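Local coordinates for uncharacterized protein (PDB 4IRT), which is of unknown function but is a putative neuraminidase with a BNR repeat-like domain, and probably folds as a beta-propeller, at residues N123-E128 / V140-S145; D71-I76 / D91-P96; V203-D208 / L244-E249. One frame throughout, in Å; residues are numbered along the deposited sequence.

Interaction 1. Residues N123-E128 / V140-S145; sequences NVTYPE and VYRSGS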
loop_
_atom_site.group_PDB
_atom_site.type_symbol
_atom_site.label_atom_id
_atom_site.label_comp_id
_atom_site.label_asym_id
_atom_site.label_seq_id
_atom_site.Cartn_x
_atom_site.Cartn_y
_atom_site.Cartn_z
ATOM N N ASN A 123 -9.602 -2.319 18.061
ATOM C CA ASN A 123 -8.188 -2.693 18.012
ATOM C C ASN A 123 -7.684 -2.751 16.594
ATOM O O ASN A 123 -7.359 -3.822 16.077
ATOM C CB ASN A 123 -7.968 -4.070 18.650
ATOM C CG ASN A 123 -8.345 -4.097 20.108
ATOM O OD1 ASN A 123 -7.514 -3.850 20.977
ATOM N ND2 ASN A 123 -9.613 -4.364 20.386
ATOM N N VAL A 124 -7.614 -1.582 15.976
ATOM C CA VAL A 124 -7.359 -1.441 14.547
ATOM C C VAL A 124 -5.893 -1.139 14.323
ATOM O O VAL A 124 -5.268 -0.389 15.107
ATOM C CB VAL A 124 -8.172 -0.250 13.997
ATOM C CG1 VAL A 124 -7.783 0.083 12.572
ATOM C CG2 VAL A 124 -9.671 -0.503 14.150
ATOM N N THR A 125 -5.347 -1.728 13.256
ATOM C CA THR A 125 -4.042 -1.329 12.738
ATOM C C THR A 125 -4.144 -1.402 11.207
ATOM O O THR A 125 -4.893 -2.212 10.693
ATOM C CB THR A 125 -2.888 -2.241 13.232
ATOM O OG1 THR A 125 -2.980 -2.460 14.657
ATOM C CG2 THR A 125 -1.481 -1.626 12.957
ATOM N N TYR A 126 -3.379 -0.565 10.505
ATOM C CA TYR A 126 -3.221 -0.627 9.041
ATOM C C TYR A 126 -4.540 -0.431 8.271
ATOM O O TYR A 126 -4.974 -1.309 7.528
ATOM C CB TYR A 126 -2.555 -1.942 8.606
ATOM C CG TYR A 126 -1.256 -2.231 9.325
ATOM C CD1 TYR A 126 -0.232 -1.282 9.370
ATOM C CD2 TYR A 126 -1.059 -3.439 9.975
ATOM C CE1 TYR A 126 0.953 -1.534 10.040
ATOM C CE2 TYR A 126 0.129 -3.710 10.637
ATOM C CZ TYR A 126 1.128 -2.761 10.663
ATOM O OH TYR A 126 2.294 -3.046 11.326
ATOM N N PRO A 127 -5.170 0.752 8.425
ATOM C CA PRO A 127 -6.326 1.068 7.595
ATOM C C PRO A 127 -5.955 1.200 6.111
ATOM O O PRO A 127 -4.948 1.842 5.794
ATOM C CB PRO A 127 -6.789 2.425 8.147
ATOM C CG PRO A 127 -5.490 3.064 8.654
ATOM C CD PRO A 127 -4.722 1.909 9.240
ATOM N N GLU A 128 -6.747 0.573 5.239
ATOM C CA GLU A 128 -6.562 0.640 3.786
ATOM C C GLU A 128 -7.906 0.762 3.091
ATOM O O GLU A 128 -8.823 0.012 3.422
ATOM C CB GLU A 128 -5.909 -0.636 3.229
ATOM C CG GLU A 128 -4.631 -1.127 3.878
ATOM C CD GLU A 128 -4.342 -2.610 3.544
ATOM O OE1 GLU A 128 -4.725 -3.104 2.473
ATOM O OE2 GLU A 128 -3.767 -3.323 4.384
ATOM N N VAL A 140 -10.204 -2.250 4.428
ATOM C CA VAL A 140 -9.566 -3.402 5.022
ATOM C C VAL A 140 -8.684 -2.932 6.170
ATOM O O VAL A 140 -8.044 -1.876 6.077
ATOM C CB VAL A 140 -8.724 -4.219 4.031
ATOM C CG1 VAL A 140 -8.071 -5.380 4.758
ATOM C CG2 VAL A 140 -9.580 -4.731 2.897
ATOM N N TYR A 141 -8.664 -3.713 7.246
ATOM C CA TYR A 141 -7.770 -3.423 8.359
ATOM C C TYR A 141 -7.439 -4.706 9.102
ATOM O O TYR A 141 -8.090 -5.732 8.883
ATOM C CB TYR A 141 -8.395 -2.373 9.297
ATOM C CG TYR A 141 -9.659 -2.789 10.049
ATOM C CD1 TYR A 141 -10.888 -2.771 9.418
ATOM C CD2 TYR A 141 -9.619 -3.197 11.379
ATOM C CE1 TYR A 141 -12.043 -3.132 10.081
ATOM C CE2 TYR A 141 -10.777 -3.550 12.056
ATOM C CZ TYR A 141 -11.995 -3.518 11.398
ATOM O OH TYR A 141 -13.178 -3.869 12.043
ATOM N N ARG A 142 -6.421 -4.607 9.959
ATOM C CA ARG A 142 -6.050 -5.697 10.858
ATOM C C ARG A 142 -6.651 -5.422 12.231
ATOM O O ARG A 142 -6.430 -4.367 12.846
ATOM C CB ARG A 142 -4.530 -5.879 11.017
ATOM C CG ARG A 142 -4.178 -7.092 11.882
ATOM C CD ARG A 142 -2.700 -7.240 12.231
ATOM N NE ARG A 142 -2.249 -6.336 13.283
ATOM C CZ ARG A 142 -0.963 -6.135 13.587
ATOM N NH1 ARG A 142 -0.022 -6.802 12.930
ATOM N NH2 ARG A 142 -0.618 -5.290 14.542
ATOM N N SER A 143 -7.433 -6.375 12.702
ATOM C CA SER A 143 -8.026 -6.286 14.017
ATOM C C SER A 143 -7.261 -7.154 15.004
ATOM O O SER A 143 -7.025 -8.341 14.740
ATOM C CB SER A 143 -9.475 -6.779 13.983
ATOM O OG SER A 143 -10.031 -6.679 15.287
ATOM N N GLY A 144 -6.911 -6.588 16.157
ATOM C CA GLY A 144 -6.307 -7.381 17.251
ATOM C C GLY A 144 -5.159 -6.621 17.891
ATOM O O GLY A 144 -4.581 -5.727 17.287
ATOM N N SER A 145 -4.868 -6.971 19.137
ATOM C CA SER A 145 -3.735 -6.412 19.871
ATOM C C SER A 145 -2.919 -7.567 20.453
ATOM O O SER A 145 -3.394 -8.707 20.494
ATOM C CB SER A 145 -4.227 -5.502 21.015
ATOM O OG SER A 145 -5.028 -4.421 20.535
HETATM O O HOH W 1 -10.486 -4.010 15.882
HETATM O O HOH W 2 -4.473 -4.575 14.905
HETATM O O HOH W 3 2.617 -5.272 12.808
#

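Interaction 2. Residues D71-I76 / D91-P96; sequences DAHNII and DHHGHP. With EDO (1,2-ethanediol), chain L.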
loop_
_atom_site.group_PDB
_atom_site.type_symbol
_atom_site.label_atom_id
_atom_site.label_comp_id
_atom_site.label_asym_id
_atom_site.label_seq_id
_atom_site.Cartn_x
_atom_site.Cartn_y
_atom_site.Cartn_z
ATOM N N ASP A 71 4.994 7.240 16.329
ATOM C CA ASP A 71 4.819 5.833 15.944
ATOM C C ASP A 71 4.535 5.747 14.444
ATOM O O ASP A 71 3.433 6.079 13.967
ATOM C CB ASP A 71 3.674 5.201 16.750
ATOM C CG ASP A 71 3.624 3.707 16.623
ATOM O OD1 ASP A 71 4.004 3.166 15.567
ATOM O OD2 ASP A 71 3.140 3.049 17.576
ATOM N N ALA A 72 5.527 5.302 13.689
ATOM C CA ALA A 72 5.401 5.192 12.227
ATOM C C ALA A 72 4.347 4.223 11.758
ATOM O O ALA A 72 4.060 4.177 10.562
ATOM C CB ALA A 72 6.759 4.823 11.609
ATOM N N HIS A 73 3.778 3.405 12.654
ATOM C CA HIS A 73 2.629 2.589 12.280
ATOM C C HIS A 73 1.370 3.387 12.002
ATOM O O HIS A 73 0.472 2.920 11.271
ATOM C CB HIS A 73 2.282 1.574 13.363
ATOM C CG HIS A 73 3.333 0.526 13.549
ATOM N ND1 HIS A 73 4.427 0.709 14.362
ATOM C CD2 HIS A 73 3.467 -0.706 13.005
ATOM C CE1 HIS A 73 5.197 -0.366 14.302
ATOM N NE2 HIS A 73 4.621 -1.249 13.508
ATOM N N ASN A 74 1.298 4.560 12.626
ATOM C CA ASN A 74 0.045 5.284 12.817
ATOM C C ASN A 74 -0.373 6.153 11.592
ATOM O O ASN A 74 -0.753 7.331 11.709
ATOM C CB ASN A 74 0.127 6.126 14.085
ATOM C CG ASN A 74 0.086 5.295 15.355
ATOM O OD1 ASN A 74 0.788 4.276 15.479
ATOM N ND2 ASN A 74 -0.718 5.735 16.316
ATOM N N ILE A 75 -0.309 5.521 10.424
ATOM C CA ILE A 75 -0.479 6.210 9.143
ATOM C C ILE A 75 -1.895 6.699 8.854
ATOM O O ILE A 75 -2.865 6.294 9.507
ATOM C CB ILE A 75 -0.013 5.304 7.988
ATOM C CG1 ILE A 75 -0.873 4.025 7.921
ATOM C CG2 ILE A 75 1.453 4.966 8.179
ATOM C CD1 ILE A 75 -1.894 4.062 6.832
ATOM N N ILE A 76 -1.982 7.540 7.844
ATOM C CA ILE A 76 -3.227 8.032 7.276
ATOM C C ILE A 76 -3.442 7.323 5.927
ATOM O O ILE A 76 -2.560 7.355 5.031
ATOM C CB ILE A 76 -3.128 9.535 6.956
ATOM C CG1 ILE A 76 -2.798 10.375 8.194
ATOM C CG2 ILE A 76 -4.417 10.037 6.279
ATOM C CD1 ILE A 76 -1.992 11.623 7.849
ATOM N N ASP A 91 -4.079 7.063 12.280
ATOM C CA ASP A 91 -3.565 7.099 13.652
ATOM C C ASP A 91 -3.913 5.878 14.516
ATOM O O ASP A 91 -4.437 6.013 15.651
ATOM C CB ASP A 91 -4.037 8.388 14.352
ATOM C CG ASP A 91 -3.392 8.563 15.720
ATOM O OD1 ASP A 91 -2.225 8.140 15.877
ATOM O OD2 ASP A 91 -4.052 9.081 16.636
ATOM N N HIS A 92 -3.588 4.692 14.009
ATOM C CA HIS A 92 -3.786 3.471 14.760
ATOM C C HIS A 92 -2.528 2.622 14.934
ATOM O O HIS A 92 -1.760 2.375 13.979
ATOM C CB HIS A 92 -4.759 2.532 14.069
ATOM C CG HIS A 92 -6.003 3.170 13.536
ATOM N ND1 HIS A 92 -6.096 3.626 12.239
ATOM C CD2 HIS A 92 -7.232 3.334 14.088
ATOM C CE1 HIS A 92 -7.328 4.058 12.019
ATOM N NE2 HIS A 92 -8.038 3.884 13.121
ATOM N N HIS A 93 -2.435 2.029 16.114
ATOM C CA HIS A 93 -1.536 0.909 16.355
ATOM C C HIS A 93 -2.119 0.049 17.456
ATOM O O HIS A 93 -1.620 0.038 18.585
ATOM C CB HIS A 93 -0.142 1.397 16.696
ATOM C CG HIS A 93 0.882 0.309 16.684
ATOM N ND1 HIS A 93 2.185 0.512 17.082
ATOM C CD2 HIS A 93 0.788 -1.000 16.347
ATOM C CE1 HIS A 93 2.855 -0.618 16.970
ATOM N NE2 HIS A 93 2.033 -1.553 16.529
ATOM N N GLY A 94 -3.236 -0.595 17.125
ATOM C CA GLY A 94 -4.037 -1.373 18.041
ATOM C C GLY A 94 -5.017 -0.526 18.839
ATOM O O GLY A 94 -5.104 -0.679 20.051
ATOM N N HIS A 95 -5.727 0.384 18.171
ATOM C CA HIS A 95 -6.534 1.394 18.843
ATOM C C HIS A 95 -7.926 1.413 18.257
ATOM O O HIS A 95 -8.126 0.939 17.153
ATOM C CB HIS A 95 -5.942 2.804 18.641
ATOM C CG HIS A 95 -4.640 3.015 19.332
ATOM N ND1 HIS A 95 -3.440 2.900 18.677
ATOM C CD2 HIS A 95 -4.338 3.345 20.615
ATOM C CE1 HIS A 95 -2.446 3.121 19.524
ATOM N NE2 HIS A 95 -2.965 3.414 20.703
ATOM N N PRO A 96 -8.873 2.065 18.949
ATOM C CA PRO A 96 -10.202 2.186 18.357
ATOM C C PRO A 96 -10.162 2.905 17.015
ATOM O O PRO A 96 -9.318 3.778 16.801
ATOM C CB PRO A 96 -10.967 3.012 19.400
ATOM C CG PRO A 96 -10.321 2.622 20.690
ATOM C CD PRO A 96 -8.854 2.505 20.359
HETATM C C1 EDO L . -3.689 6.572 18.873
HETATM O O1 EDO L . -3.416 7.313 20.095
HETATM C C2 EDO L . -5.185 6.376 18.638
HETATM O O2 EDO L . -5.802 7.551 18.070
HETATM O O HOH W 4 -1.833 1.753 11.395
HETATM O O HOH W 5 -3.433 4.136 11.153
#

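Interaction 3. Residues V203-D208 / L244-E249; sequences VETNHD and LPQNCE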
loop_
_atom_site.group_PDB
_atom_site.type_symbol
_atom_site.label_atom_id
_atom_site.label_comp_id
_atom_site.label_asym_id
_atom_site.label_seq_id
_atom_site.Cartn_x
_atom_site.Cartn_y
_atom_site.Cartn_z
ATOM N N VAL A 203 10.364 -11.714 12.623
ATOM C CA VAL A 203 10.295 -11.404 11.198
ATOM C C VAL A 203 10.928 -12.475 10.299
ATOM O O VAL A 203 10.461 -12.707 9.178
ATOM C CB VAL A 203 10.933 -10.028 10.913
ATOM C CG1 VAL A 203 12.438 -10.036 11.142
ATOM C CG2 VAL A 203 10.588 -9.589 9.482
ATOM N N GLU A 204 11.992 -13.131 10.764
ATOM C CA GLU A 204 12.614 -14.202 9.974
ATOM C C GLU A 204 11.740 -15.432 9.761
ATOM O O GLU A 204 12.127 -16.319 8.995
ATOM C CB GLU A 204 13.972 -14.632 10.569
ATOM C CG GLU A 204 13.888 -15.262 11.959
ATOM C CD GLU A 204 13.994 -14.269 13.111
ATOM O OE1 GLU A 204 13.679 -13.053 12.920
ATOM O OE2 GLU A 204 14.363 -14.753 14.230
ATOM N N THR A 205 10.591 -15.487 10.438
ATOM C CA THR A 205 9.655 -16.581 10.296
ATOM C C THR A 205 8.541 -16.272 9.273
ATOM O O THR A 205 7.583 -17.036 9.157
ATOM C CB THR A 205 9.064 -17.058 11.658
ATOM O OG1 THR A 205 8.104 -16.120 12.172
ATOM C CG2 THR A 205 10.167 -17.286 12.684
ATOM N N ASN A 206 8.668 -15.165 8.533
ATOM C CA ASN A 206 7.848 -14.948 7.339
ATOM C C ASN A 206 8.150 -16.074 6.333
ATOM O O ASN A 206 9.302 -16.527 6.212
ATOM C CB ASN A 206 8.210 -13.636 6.625
ATOM C CG ASN A 206 7.780 -12.387 7.359
ATOM O OD1 ASN A 206 6.898 -12.390 8.254
ATOM N ND2 ASN A 206 8.405 -11.267 6.957
ATOM N N HIS A 207 7.115 -16.530 5.652
ATOM C CA HIS A 207 7.298 -17.484 4.580
ATOM C C HIS A 207 6.137 -17.468 3.604
ATOM O O HIS A 207 4.992 -17.206 3.996
ATOM C CB HIS A 207 7.507 -18.893 5.147
ATOM C CG HIS A 207 6.375 -19.401 5.991
ATOM N ND1 HIS A 207 5.365 -20.192 5.481
ATOM C CD2 HIS A 207 6.118 -19.272 7.312
ATOM C CE1 HIS A 207 4.528 -20.517 6.453
ATOM N NE2 HIS A 207 4.961 -19.968 7.577
ATOM N N ASP A 208 6.468 -17.761 2.341
ATOM C CA ASP A 208 5.520 -17.941 1.233
ATOM C C ASP A 208 4.811 -16.661 0.777
ATOM O O ASP A 208 4.731 -15.678 1.514
ATOM C CB ASP A 208 4.468 -19.022 1.592
ATOM C CG ASP A 208 5.099 -20.379 1.839
ATOM O OD1 ASP A 208 5.926 -20.838 1.009
ATOM O OD2 ASP A 208 4.776 -21.000 2.878
ATOM N N LEU A 244 8.373 -19.952 -0.598
ATOM C CA LEU A 244 9.612 -19.398 -0.086
ATOM C C LEU A 244 9.734 -19.734 1.373
ATOM O O LEU A 244 8.773 -19.546 2.129
ATOM C CB LEU A 244 9.600 -17.862 -0.241
ATOM C CG LEU A 244 9.693 -17.366 -1.678
ATOM C CD1 LEU A 244 9.300 -15.899 -1.757
ATOM C CD2 LEU A 244 11.092 -17.598 -2.238
ATOM N N PRO A 245 10.919 -20.173 1.799
ATOM C CA PRO A 245 11.073 -20.633 3.166
ATOM C C PRO A 245 11.189 -19.498 4.199
ATOM O O PRO A 245 11.357 -18.326 3.856
ATOM C CB PRO A 245 12.396 -21.407 3.091
ATOM C CG PRO A 245 13.198 -20.587 2.102
ATOM C CD PRO A 245 12.187 -20.273 1.038
ATOM N N GLN A 246 11.188 -19.879 5.472
ATOM C CA GLN A 246 11.610 -18.961 6.506
ATOM C C GLN A 246 13.112 -18.710 6.295
ATOM O O GLN A 246 13.771 -19.482 5.599
ATOM C CB GLN A 246 11.343 -19.572 7.875
ATOM C CG GLN A 246 9.856 -19.863 8.101
ATOM C CD GLN A 246 9.563 -20.346 9.508
ATOM O OE1 GLN A 246 10.190 -19.913 10.483
ATOM N NE2 GLN A 246 8.590 -21.251 9.623
ATOM N N ASN A 247 13.614 -17.614 6.855
ATOM C CA ASN A 247 15.033 -17.252 6.808
ATOM C C ASN A 247 15.591 -17.006 5.401
ATOM O O ASN A 247 16.733 -17.312 5.120
ATOM C CB ASN A 247 15.865 -18.285 7.566
ATOM C CG ASN A 247 15.502 -18.332 9.025
ATOM O OD1 ASN A 247 15.782 -17.394 9.759
ATOM N ND2 ASN A 247 14.844 -19.412 9.449
ATOM N N CYS A 248 14.777 -16.428 4.518
ATOM C CA CYS A 248 15.301 -15.967 3.244
ATOM C C CYS A 248 15.129 -14.474 3.048
ATOM O O CYS A 248 15.171 -13.978 1.895
ATOM C CB CYS A 248 14.743 -16.783 2.057
ATOM S SG CYS A 248 13.035 -16.445 1.637
ATOM N N GLU A 249 14.955 -13.761 4.158
ATOM C CA GLU A 249 14.811 -12.296 4.176
ATOM C C GLU A 249 13.557 -11.831 3.412
ATOM O O GLU A 249 13.517 -10.737 2.850
ATOM C CB GLU A 249 16.050 -11.631 3.578
ATOM C CG GLU A 249 17.373 -12.052 4.148
ATOM C CD GLU A 249 17.528 -11.827 5.646
ATOM O OE1 GLU A 249 16.706 -11.131 6.298
ATOM O OE2 GLU A 249 18.547 -12.341 6.169
HETATM O O HOH W 6 11.974 -15.452 4.998
#

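Interaction 1. Residues N123-E128 / V140-S145
T125 and R142 form an antiparallel hydrogen-bonded pair, T125 N reaching R142 O at 2.9 Å and R142 N returning to T125 O. The same two-way exchange recurs at E128 and V140, with V140 N 2.8 Å from E128 O. Between these pairs the register slips by one, because Y126 and P127 together stand against Y141. This is a beta bulge, and the positive phi of Y126 (61°) marks its kink. Toward the loop, G144 N gives a bond of 2.8 Å to N123 O.

The apolar contact is made by V124 and Y141: both methyls of V124 meet the CD2 side of the ring, CG1 to CD2 at 3.9 Å, the side chains crossing at about a right angle. D120 O holds the Y141 hydroxyl. On the other sheet face, T125 CG2 sits 3.4 Å above the Y126 ring plane, over its centre.

R142 and S145 each have two modelled conformers, so their side-chain contacts are less certain. In one, R142 CG lies opposite the backbone nitrogen (chi1 -176°) and the chain bends at chi3, bringing the guanidinium alongside Y126, planes 72° apart; Y126 CE2 lies over one face, offset toward its rim, and a water links Y126 OH to R142 NH1. In one S145 conformer, OG donates to N123 OD1 at 2.6 Å, tilted from the carbonyl plane. A firmer water joins S143 OG to N123 N.

Strand 124-131 is outermost in a four-stranded antiparallel sheet, with 137-143 and then 151-157 beside it, consistent with a propeller blade. W181 of strand 178-185, in the next sheet, packs on E128, V140 and R142.

Interaction 2. Residues D71-I76 / D91-P96
D71 and H93 each turn CG opposite the backbone nitrogen (chi1 -168° in both), which carries the carboxylate across the gap to the edge of the imidazole. H93 ND1 donates to D71 OD2 at 2.8 Å, with the oxygen close to the ring plane and approached on its syn side. Within 71-76, D71 to N74 form a type I beta turn overlaid by an Asx turn; both segments are loops between strands of what is probably a beta-propeller.

The Asx turn is made by D71 OD1, which takes H73 N at 2.9 Å. The same oxygen accepts H73 ND1 at 2.8 Å on its syn lone pair, so the carboxylate is gripped by three donors and joins two histidines. Those two rings stack face to face, their centroids 3.9 Å apart and their planes inclined by 20°. The overlap is offset: H93 CE1 lies toward the rim of the H73 ring, whereas H73 CG lies over the middle of the H93 ring. Shared bonding to one carboxylate therefore restrains the rotation of both stacked imidazoles.

A second polar connection lies at N74. Its ND2 donates to D91 OD1 at 2.9 Å in a practically straight bond (178°), in the amide plane but reaching D91 from above the carboxylate plane. N68 N is another donor to that oxygen. D91 N adds a backbone bond to I75 O at 3.1 Å, and Y40 OH bonds to N74 O.

One ethanediol molecule, probably from the crystallisation liquor, lies over the face of H95 and donates from O2 to D91 OD2 at 2.7 Å. A single water donates to both H73 O, at 2.6 Å, and H92 O.

Interaction 3. Residues V203-D208 / L244-E249
E204-D208 and L244-N247 run almost exactly antiparallel, their end-to-end directions 175° apart, with N247 N bonded to E204 O and D208 N to L244 O, each at 2.9 Å. Midway, the chains meet through a CA-H...O contact from Q246 CA to N206 O, 3.4 Å long.

D208 closes one end. Its OD1 accepts L244 N at 3.1 Å on the anti side, while OD2 takes H207 ND1 at 2.8 Å from above the carboxylate plane. With an alanine here both carboxylate acceptors go, L244 N and H207 ND1 are left without them, and the imidazole, still bonded to E199 through NE2, would probably be freer to turn. Q246 is extended beyond CG and lies alongside H207, amide and ring planes 19° apart, with Q246 CG 3.9 Å from H207 CD2. Its OE1 ends 3.3 Å from T205 CB.

Strand 206-214 pairs with 191-198, whose W197 meets the H207 ring, and segment 244-249 follows the outermost strand 239-242 of the same sheet. Beyond it, L244 and C248 touch W270 of strand 264-271, in the next four-stranded sheet.

Overall arrangement
Along the chain the order is interaction 2, interaction 1, interaction 3, each closing before the next opens, and all lie within the BNR repeat-like region. Interactions 1 and 2 have centres about 9 Å apart and touch directly: V124 N and O probably bond with H95 O and G94 N, a G1 bulge that fastens the 91-96 loop to strand 124-131. Interaction 3 is separate, its centre about 23 Å from that of interaction 1 and 25 Å from that of interaction 2. It joins the start of strand 206-214, third in the next sheet, to the loop leaving that sheet after its outermost strand, 239-242. Successive antiparallel sheets are consistent with propeller blades; the contacts lie in one sheet's hairpin, in the loops around strands 76-80 and 86-90, and at the next sheet.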